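Local coordinates for PF04016 domain protein (Desulfitobacterium hafniense, PDB 3L5O), which is of unknown function but, combining enolase-like and Rossmann-like folds, may take part in heavy-metal chelation, at residues 26-35 against 101-110; 220-229 against 259-270. One frame throughout, in Å; residues are numbered along the deposited sequence.

Overall arrangement
Contact 1 (26-35 with 101-110) ties helix 22-29 and the loop after it to the C-terminal end of helix 91-105. Contact 2 (220-229 with 259-270) sets the loop after strand 214-218 against 263-269, an outermost strand of the seven-stranded mixed sheet. Their centres lie about 13 Å apart, and the two touch directly: N102 ND2 probably donates to G221 O over 3.0 Å, and L224 N probably to N106 OD1, while Y105 CD1 packs on A225 CB at 3.5 Å. The end of helix 91-105 thus serves both contacts, joining the N-terminal and C-terminal parts of the chain. Such a junction is consistent with the proposal that the two folds together form the active site.

Contact 1 of 2, residues 26-35 against 101-110; sequences AMINGIPEDF and INAYYNNPQV
The hydroxyl of Y105 donates to M27 O at 2.6 Å, meeting the carbonyl at a C=O...O angle of 124° and tilted only modestly from its plane. A phenol suits this place because it reaches the carbonyl from the neighbouring helix. G30 CA comes within 3.3 Å of the same OH, and a beta carbon on G30 would collide with it.

With CG anti to the backbone N (chi1 174°), the Y104 ring extends toward segment 26-35 and receives P32 CD over one face, a CH-pi contact 3.7 Å from the centroid; V110 CG1, from the same segment as Y104, lies over the margin of the opposite face. The Y104 edge points into the face of F35, a T-shaped pair with planes at 83°, so proline and phenylalanine both suit an aromatic neighbour. An alanine in place of Y104 would probably leave P32 and F35 without their aromatic partner and open a gap between them and V110. Branched I31 sets CG2 on Y104 CB and CG1 on Y105 CE2; alongside, its CD1 and CE of the selenomethionine M27 rest on I101.

The junction is thus largely apolar, and the one bond crossing it joins the Y105 hydroxyl to a main-chain carbonyl.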
# COMPACT_ATOMS: atom_id res chain seq x y z
N ALA A 26 -5.80 -5.47 13.11
CA ALA A 26 -4.56 -6.29 13.14
C ALA A 26 -3.31 -5.43 12.91
O ALA A 26 -2.32 -5.58 13.61
CB ALA A 26 -4.65 -7.39 12.07
N MSE A 27 -3.35 -4.55 11.92
CA MSE A 27 -2.21 -3.66 11.61
C MSE A 27 -1.96 -2.68 12.73
O MSE A 27 -0.82 -2.50 13.17
CB MSE A 27 -2.45 -2.87 10.33
CG MSE A 27 -2.45 -3.68 9.09
SE MSE A 27 -2.58 -2.53 7.49
CE MSE A 27 -4.20 -1.88 7.53
N ILE A 28 -3.03 -2.06 13.22
CA ILE A 28 -2.90 -1.01 14.25
C ILE A 28 -2.39 -1.61 15.55
O ILE A 28 -1.50 -1.07 16.21
CB ILE A 28 -4.27 -0.28 14.47
CG1 ILE A 28 -4.69 0.50 13.22
CG2 ILE A 28 -4.17 0.68 15.66
CD1 ILE A 28 -6.17 0.90 13.23
N ASN A 29 -2.96 -2.75 15.93
CA ASN A 29 -2.69 -3.33 17.24
C ASN A 29 -1.30 -3.93 17.33
O ASN A 29 -0.84 -4.21 18.43
CB ASN A 29 -3.75 -4.37 17.62
CG ASN A 29 -5.07 -3.74 17.91
OD1 ASN A 29 -5.08 -2.63 18.44
ND2 ASN A 29 -6.19 -4.42 17.59
N GLY A 30 -0.64 -4.10 16.19
CA GLY A 30 0.74 -4.51 16.15
C GLY A 30 1.76 -3.40 16.41
O GLY A 30 2.94 -3.69 16.56
N ILE A 31 1.33 -2.15 16.48
CA ILE A 31 2.26 -1.03 16.69
C ILE A 31 2.49 -0.80 18.20
O ILE A 31 1.56 -0.50 18.94
CB ILE A 31 1.74 0.28 16.01
CG1 ILE A 31 1.48 0.07 14.51
CG2 ILE A 31 2.74 1.45 16.18
CD1 ILE A 31 0.71 1.21 13.85
N PRO A 32 3.73 -0.90 18.67
CA PRO A 32 4.04 -0.53 20.06
C PRO A 32 3.84 0.96 20.30
O PRO A 32 4.13 1.82 19.44
CB PRO A 32 5.50 -0.93 20.23
CG PRO A 32 5.76 -1.89 19.03
CD PRO A 32 4.93 -1.34 17.94
N GLU A 33 3.31 1.26 21.48
CA GLU A 33 3.03 2.63 21.91
C GLU A 33 4.19 3.60 21.92
O GLU A 33 3.99 4.80 21.76
CB GLU A 33 2.56 2.59 23.34
CG GLU A 33 1.08 2.55 23.43
CD GLU A 33 0.69 2.79 24.83
OE1 GLU A 33 0.89 1.85 25.60
OE2 GLU A 33 0.28 3.93 25.11
N ASP A 34 5.38 3.06 22.14
CA ASP A 34 6.61 3.84 22.25
C ASP A 34 6.88 4.69 21.00
O ASP A 34 7.53 5.73 21.09
CB ASP A 34 7.80 2.91 22.50
CG ASP A 34 7.78 2.25 23.89
OD1 ASP A 34 6.89 2.56 24.73
OD2 ASP A 34 8.64 1.40 24.24
N PHE A 35 6.37 4.24 19.85
CA PHE A 35 6.60 4.94 18.59
C PHE A 35 5.75 6.19 18.47
O PHE A 35 4.52 6.11 18.58
CB PHE A 35 6.31 4.02 17.40
CG PHE A 35 7.31 2.93 17.22
CD1 PHE A 35 7.34 1.83 18.09
CD2 PHE A 35 8.25 2.99 16.20
CE1 PHE A 35 8.28 0.83 17.95
CE2 PHE A 35 9.19 1.99 16.06
CZ PHE A 35 9.21 0.91 16.94
N ILE A 101 0.99 3.77 10.01
CA ILE A 101 1.19 2.32 10.02
C ILE A 101 2.54 1.94 9.41
O ILE A 101 3.29 1.13 9.98
CB ILE A 101 0.03 1.62 9.28
CG1 ILE A 101 -1.23 1.69 10.12
CG2 ILE A 101 0.38 0.16 8.94
CD1 ILE A 101 -2.49 1.34 9.36
N ASN A 102 2.87 2.56 8.29
CA ASN A 102 4.06 2.16 7.53
C ASN A 102 5.34 2.68 8.16
O ASN A 102 6.42 2.15 7.91
CB ASN A 102 3.94 2.58 6.06
CG ASN A 102 2.91 1.75 5.30
OD1 ASN A 102 2.67 0.58 5.60
ND2 ASN A 102 2.30 2.35 4.32
N ALA A 103 5.22 3.71 9.01
CA ALA A 103 6.36 4.23 9.77
C ALA A 103 6.83 3.18 10.78
O ALA A 103 8.00 3.07 11.01
CB ALA A 103 6.01 5.50 10.48
N TYR A 104 5.92 2.41 11.37
CA TYR A 104 6.36 1.25 12.19
C TYR A 104 6.86 0.10 11.28
O TYR A 104 8.04 -0.19 11.30
CB TYR A 104 5.25 0.72 13.06
CG TYR A 104 5.66 -0.54 13.79
CD1 TYR A 104 6.69 -0.51 14.73
CD2 TYR A 104 5.03 -1.73 13.54
CE1 TYR A 104 7.07 -1.66 15.39
CE2 TYR A 104 5.40 -2.89 14.20
CZ TYR A 104 6.41 -2.84 15.13
OH TYR A 104 6.73 -4.00 15.76
N TYR A 105 5.97 -0.53 10.51
CA TYR A 105 6.31 -1.79 9.82
C TYR A 105 7.46 -1.71 8.81
O TYR A 105 8.24 -2.69 8.62
CB TYR A 105 5.08 -2.39 9.17
CG TYR A 105 4.02 -2.84 10.14
CD1 TYR A 105 4.14 -4.06 10.80
CD2 TYR A 105 2.89 -2.06 10.39
CE1 TYR A 105 3.18 -4.48 11.71
CE2 TYR A 105 1.93 -2.48 11.31
CZ TYR A 105 2.07 -3.70 11.96
OH TYR A 105 1.13 -4.16 12.86
N ASN A 106 7.59 -0.54 8.18
CA ASN A 106 8.57 -0.32 7.11
C ASN A 106 9.81 0.41 7.59
O ASN A 106 10.61 0.89 6.78
CB ASN A 106 7.95 0.42 5.89
CG ASN A 106 6.74 -0.29 5.30
OD1 ASN A 106 6.32 -1.34 5.78
ND2 ASN A 106 6.16 0.30 4.25
N ASN A 107 9.96 0.50 8.91
CA ASN A 107 11.20 0.88 9.56
C ASN A 107 12.20 -0.22 9.18
O ASN A 107 11.86 -1.38 9.27
CB ASN A 107 10.95 0.93 11.10
CG ASN A 107 12.16 1.29 11.87
OD1 ASN A 107 13.23 0.73 11.66
ND2 ASN A 107 12.02 2.24 12.78
N PRO A 108 13.40 0.12 8.73
CA PRO A 108 14.35 -0.91 8.28
C PRO A 108 14.66 -1.96 9.38
O PRO A 108 14.68 -3.15 9.06
CB PRO A 108 15.61 -0.11 7.89
CG PRO A 108 15.46 1.19 8.57
CD PRO A 108 13.98 1.47 8.61
N GLN A 109 14.87 -1.55 10.62
CA GLN A 109 15.08 -2.50 11.71
C GLN A 109 13.83 -3.35 12.03
O GLN A 109 13.97 -4.54 12.32
CB GLN A 109 15.62 -1.82 12.99
N VAL A 110 12.63 -2.77 11.97
CA VAL A 110 11.41 -3.52 12.30
C VAL A 110 11.15 -4.56 11.23
O VAL A 110 10.83 -5.71 11.52
CB VAL A 110 10.16 -2.60 12.41
CG1 VAL A 110 8.87 -3.43 12.43
CG2 VAL A 110 10.25 -1.70 13.64

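Contact 2 of 2, residues 220-229 against 259-270; sequences PGTPLAPVLF and IYSAGQKVTIKK. With EDO (1,2-ethanediol), chain F; EDO (1,2-ethanediol), chain G.
I268 takes chi1 43°, which places CG1 between the backbone N and the carbonyl carbon and sends CD1 to the backbone of L224, while chi1 -60° in F229 carries its ring to the end of the same strand. The setting is the Rossmann-like part of the chain: the loop after strand 214-218 runs beside strand 263-269, which pairs antiparallel with strand 235-241 at the sheet's margin.

L224 is the centre of an inverse gamma turn, closed by a weak bond from A225 N to P223 O. Both its methyls face V266 CG2 from one side, CD1 tight against it at 3.3 Å. I268 CD1 lies 3.9 Å from L224 C and also reaches P226 CD, its extended ethyl arm spanning to the loop. Branched aliphatic residues fit this buried middle.

At the C-terminal end, the F229 ring meets I268 O with its edge, CZ at 3.6 Å, and takes K270 CB over one face in a CH-pi contact 4.0 Å from the centroid. The lysine then runs back past F229 in the opposite direction; a long aliphatic stem with a charged tip suits this solvent-exposed end of the chain. K270 NZ donates to F229 O at 2.8 Å, at a C=O...N angle of 157°.

At the other end P220 CG packs on I259 CG2 and on Y260, crossing the tyrosine at about a right angle. Two 1,2-ethanediols, probably from the crystallisation liquor, lie here: K265 NZ donates to O1 of one (chain G), and O1 of the other (chain F), at the Y260 ring edge, is hydrogen-bonded to Y260 OH at 3.2 Å.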
# COMPACT_ATOMS: atom_id res chain seq x y z
N PRO A 220 3.91 1.65 -2.88
CA PRO A 220 4.71 2.28 -1.84
C PRO A 220 4.07 2.33 -0.44
O PRO A 220 4.80 2.33 0.56
CB PRO A 220 4.90 3.70 -2.38
CG PRO A 220 4.76 3.55 -3.84
CD PRO A 220 3.70 2.55 -4.03
N GLY A 221 2.74 2.36 -0.40
CA GLY A 221 1.96 2.36 0.82
C GLY A 221 1.56 0.99 1.36
O GLY A 221 0.71 0.88 2.26
N THR A 222 2.21 -0.06 0.88
CA THR A 222 1.99 -1.40 1.38
C THR A 222 2.78 -1.58 2.68
O THR A 222 4.00 -1.36 2.70
CB THR A 222 2.50 -2.42 0.37
OG1 THR A 222 1.79 -2.25 -0.88
CG2 THR A 222 2.21 -3.83 0.85
N PRO A 223 2.08 -1.94 3.76
CA PRO A 223 2.74 -2.32 5.01
C PRO A 223 3.40 -3.68 4.90
O PRO A 223 2.79 -4.63 4.41
CB PRO A 223 1.60 -2.32 6.05
CG PRO A 223 0.38 -1.79 5.35
CD PRO A 223 0.61 -1.96 3.89
N LEU A 224 4.64 -3.77 5.37
CA LEU A 224 5.42 -4.98 5.31
C LEU A 224 5.20 -5.78 6.59
O LEU A 224 6.13 -6.07 7.36
CB LEU A 224 6.88 -4.62 5.06
CG LEU A 224 7.13 -3.92 3.70
CD1 LEU A 224 8.49 -3.28 3.65
CD2 LEU A 224 6.96 -4.87 2.50
N ALA A 225 3.93 -6.15 6.76
CA ALA A 225 3.35 -6.61 8.01
C ALA A 225 2.87 -8.05 7.79
O ALA A 225 1.75 -8.27 7.29
CB ALA A 225 2.18 -5.73 8.36
N PRO A 226 3.72 -9.01 8.14
CA PRO A 226 3.39 -10.43 7.97
C PRO A 226 2.07 -10.85 8.59
O PRO A 226 1.54 -11.87 8.18
CB PRO A 226 4.54 -11.15 8.66
CG PRO A 226 5.68 -10.19 8.65
CD PRO A 226 5.07 -8.82 8.68
N VAL A 227 1.54 -10.10 9.55
CA VAL A 227 0.22 -10.38 10.10
C VAL A 227 -0.85 -10.38 8.99
O VAL A 227 -1.83 -11.13 9.04
CB VAL A 227 -0.15 -9.39 11.26
CG1 VAL A 227 -0.51 -8.01 10.73
CG2 VAL A 227 -1.26 -9.94 12.15
N LEU A 228 -0.64 -9.57 7.96
CA LEU A 228 -1.52 -9.58 6.79
C LEU A 228 -1.66 -10.95 6.10
O LEU A 228 -2.68 -11.23 5.48
CB LEU A 228 -1.09 -8.48 5.80
CG LEU A 228 -1.14 -7.04 6.37
CD1 LEU A 228 -0.50 -6.02 5.46
CD2 LEU A 228 -2.56 -6.61 6.73
N PHE A 229 -0.67 -11.84 6.24
CA PHE A 229 -0.73 -13.17 5.65
C PHE A 229 -1.74 -14.07 6.36
O PHE A 229 -2.11 -15.12 5.86
CB PHE A 229 0.65 -13.84 5.68
CG PHE A 229 1.73 -13.10 4.93
CD1 PHE A 229 1.48 -12.50 3.69
CD2 PHE A 229 3.02 -13.05 5.44
CE1 PHE A 229 2.48 -11.83 3.01
CE2 PHE A 229 4.03 -12.39 4.75
CZ PHE A 229 3.76 -11.79 3.54
N ILE A 259 8.87 8.89 -5.96
CA ILE A 259 9.30 8.50 -4.60
C ILE A 259 10.34 7.38 -4.61
O ILE A 259 11.12 7.25 -3.68
CB ILE A 259 8.08 8.08 -3.77
CG1 ILE A 259 8.41 8.04 -2.26
CG2 ILE A 259 7.54 6.71 -4.25
CD1 ILE A 259 9.03 9.33 -1.68
N TYR A 260 10.35 6.58 -5.68
CA TYR A 260 11.25 5.43 -5.77
C TYR A 260 12.72 5.78 -5.72
O TYR A 260 13.53 4.95 -5.34
CB TYR A 260 10.94 4.60 -7.03
CG TYR A 260 9.56 3.98 -6.99
CD1 TYR A 260 9.30 2.87 -6.19
CD2 TYR A 260 8.51 4.53 -7.73
CE1 TYR A 260 8.04 2.30 -6.14
CE2 TYR A 260 7.24 3.96 -7.69
CZ TYR A 260 7.01 2.85 -6.89
OH TYR A 260 5.75 2.30 -6.86
N SER A 261 13.06 7.02 -6.08
CA SER A 261 14.43 7.53 -5.95
C SER A 261 14.98 7.50 -4.53
O SER A 261 16.20 7.45 -4.33
CB SER A 261 14.49 8.97 -6.46
OG SER A 261 14.04 9.03 -7.79
N ALA A 262 14.07 7.56 -3.55
CA ALA A 262 14.45 7.63 -2.14
C ALA A 262 14.54 6.26 -1.45
O ALA A 262 14.69 6.21 -0.23
CB ALA A 262 13.46 8.52 -1.38
N GLY A 263 14.44 5.18 -2.21
CA GLY A 263 14.60 3.85 -1.64
C GLY A 263 14.58 2.69 -2.62
O GLY A 263 14.98 2.81 -3.75
N GLN A 264 14.07 1.56 -2.14
CA GLN A 264 14.21 0.27 -2.79
C GLN A 264 12.88 -0.49 -2.68
O GLN A 264 12.25 -0.47 -1.63
CB GLN A 264 15.31 -0.49 -2.05
CG GLN A 264 15.52 -1.96 -2.38
CD GLN A 264 16.70 -2.56 -1.60
OE1 GLN A 264 17.19 -1.95 -0.64
NE2 GLN A 264 17.15 -3.74 -2.01
N LYS A 265 12.46 -1.16 -3.74
CA LYS A 265 11.30 -2.04 -3.69
C LYS A 265 11.65 -3.29 -2.88
O LYS A 265 12.77 -3.80 -2.96
CB LYS A 265 10.86 -2.45 -5.10
CG LYS A 265 10.39 -1.29 -5.99
CD LYS A 265 9.98 -1.75 -7.37
CE LYS A 265 9.20 -0.67 -8.11
NZ LYS A 265 8.88 -1.03 -9.52
N VAL A 266 10.68 -3.80 -2.12
CA VAL A 266 10.84 -5.02 -1.34
C VAL A 266 9.54 -5.85 -1.34
O VAL A 266 8.44 -5.32 -1.23
CB VAL A 266 11.25 -4.71 0.13
CG1 VAL A 266 12.47 -3.81 0.20
CG2 VAL A 266 10.14 -4.05 0.86
N THR A 267 9.69 -7.16 -1.42
CA THR A 267 8.56 -8.08 -1.50
C THR A 267 8.69 -9.17 -0.42
O THR A 267 9.76 -9.77 -0.28
CB THR A 267 8.53 -8.72 -2.90
OG1 THR A 267 8.18 -7.73 -3.88
CG2 THR A 267 7.43 -9.78 -3.01
N ILE A 268 7.65 -9.39 0.37
CA ILE A 268 7.60 -10.58 1.22
C ILE A 268 6.46 -11.50 0.81
O ILE A 268 5.38 -11.03 0.46
CB ILE A 268 7.57 -10.26 2.74
CG1 ILE A 268 6.61 -9.12 3.07
CG2 ILE A 268 8.96 -9.89 3.21
CD1 ILE A 268 6.55 -8.81 4.57
N LYS A 269 6.74 -12.79 0.81
CA LYS A 269 5.74 -13.81 0.56
C LYS A 269 5.39 -14.58 1.83
O LYS A 269 6.22 -14.75 2.73
CB LYS A 269 6.24 -14.80 -0.49
CG LYS A 269 6.49 -14.22 -1.89
CD LYS A 269 6.80 -15.36 -2.86
CE LYS A 269 7.04 -14.89 -4.29
NZ LYS A 269 8.31 -14.13 -4.42
N LYS A 270 4.16 -15.06 1.88
CA LYS A 270 3.68 -15.90 2.97
C LYS A 270 4.41 -17.25 2.94
O LYS A 270 4.64 -17.85 1.88
CB LYS A 270 2.17 -16.10 2.82
CG LYS A 270 1.56 -17.08 3.77
CD LYS A 270 0.07 -17.13 3.60
CE LYS A 270 -0.53 -18.14 4.56
NZ LYS A 270 -1.89 -17.75 5.02
OXT LYS A 270 4.80 -17.80 3.98
C1 EDO F . 5.91 -1.70 -5.28
O1 EDO F . 6.27 -0.33 -5.19
C2 EDO F . 7.04 -2.59 -5.76
O2 EDO F . 7.42 -3.59 -4.81
C1 EDO G . 5.31 -2.51 -8.95
O1 EDO G . 6.71 -2.73 -8.99
C2 EDO G . 5.03 -1.03 -8.79
O2 EDO G . 4.57 -0.51 -10.02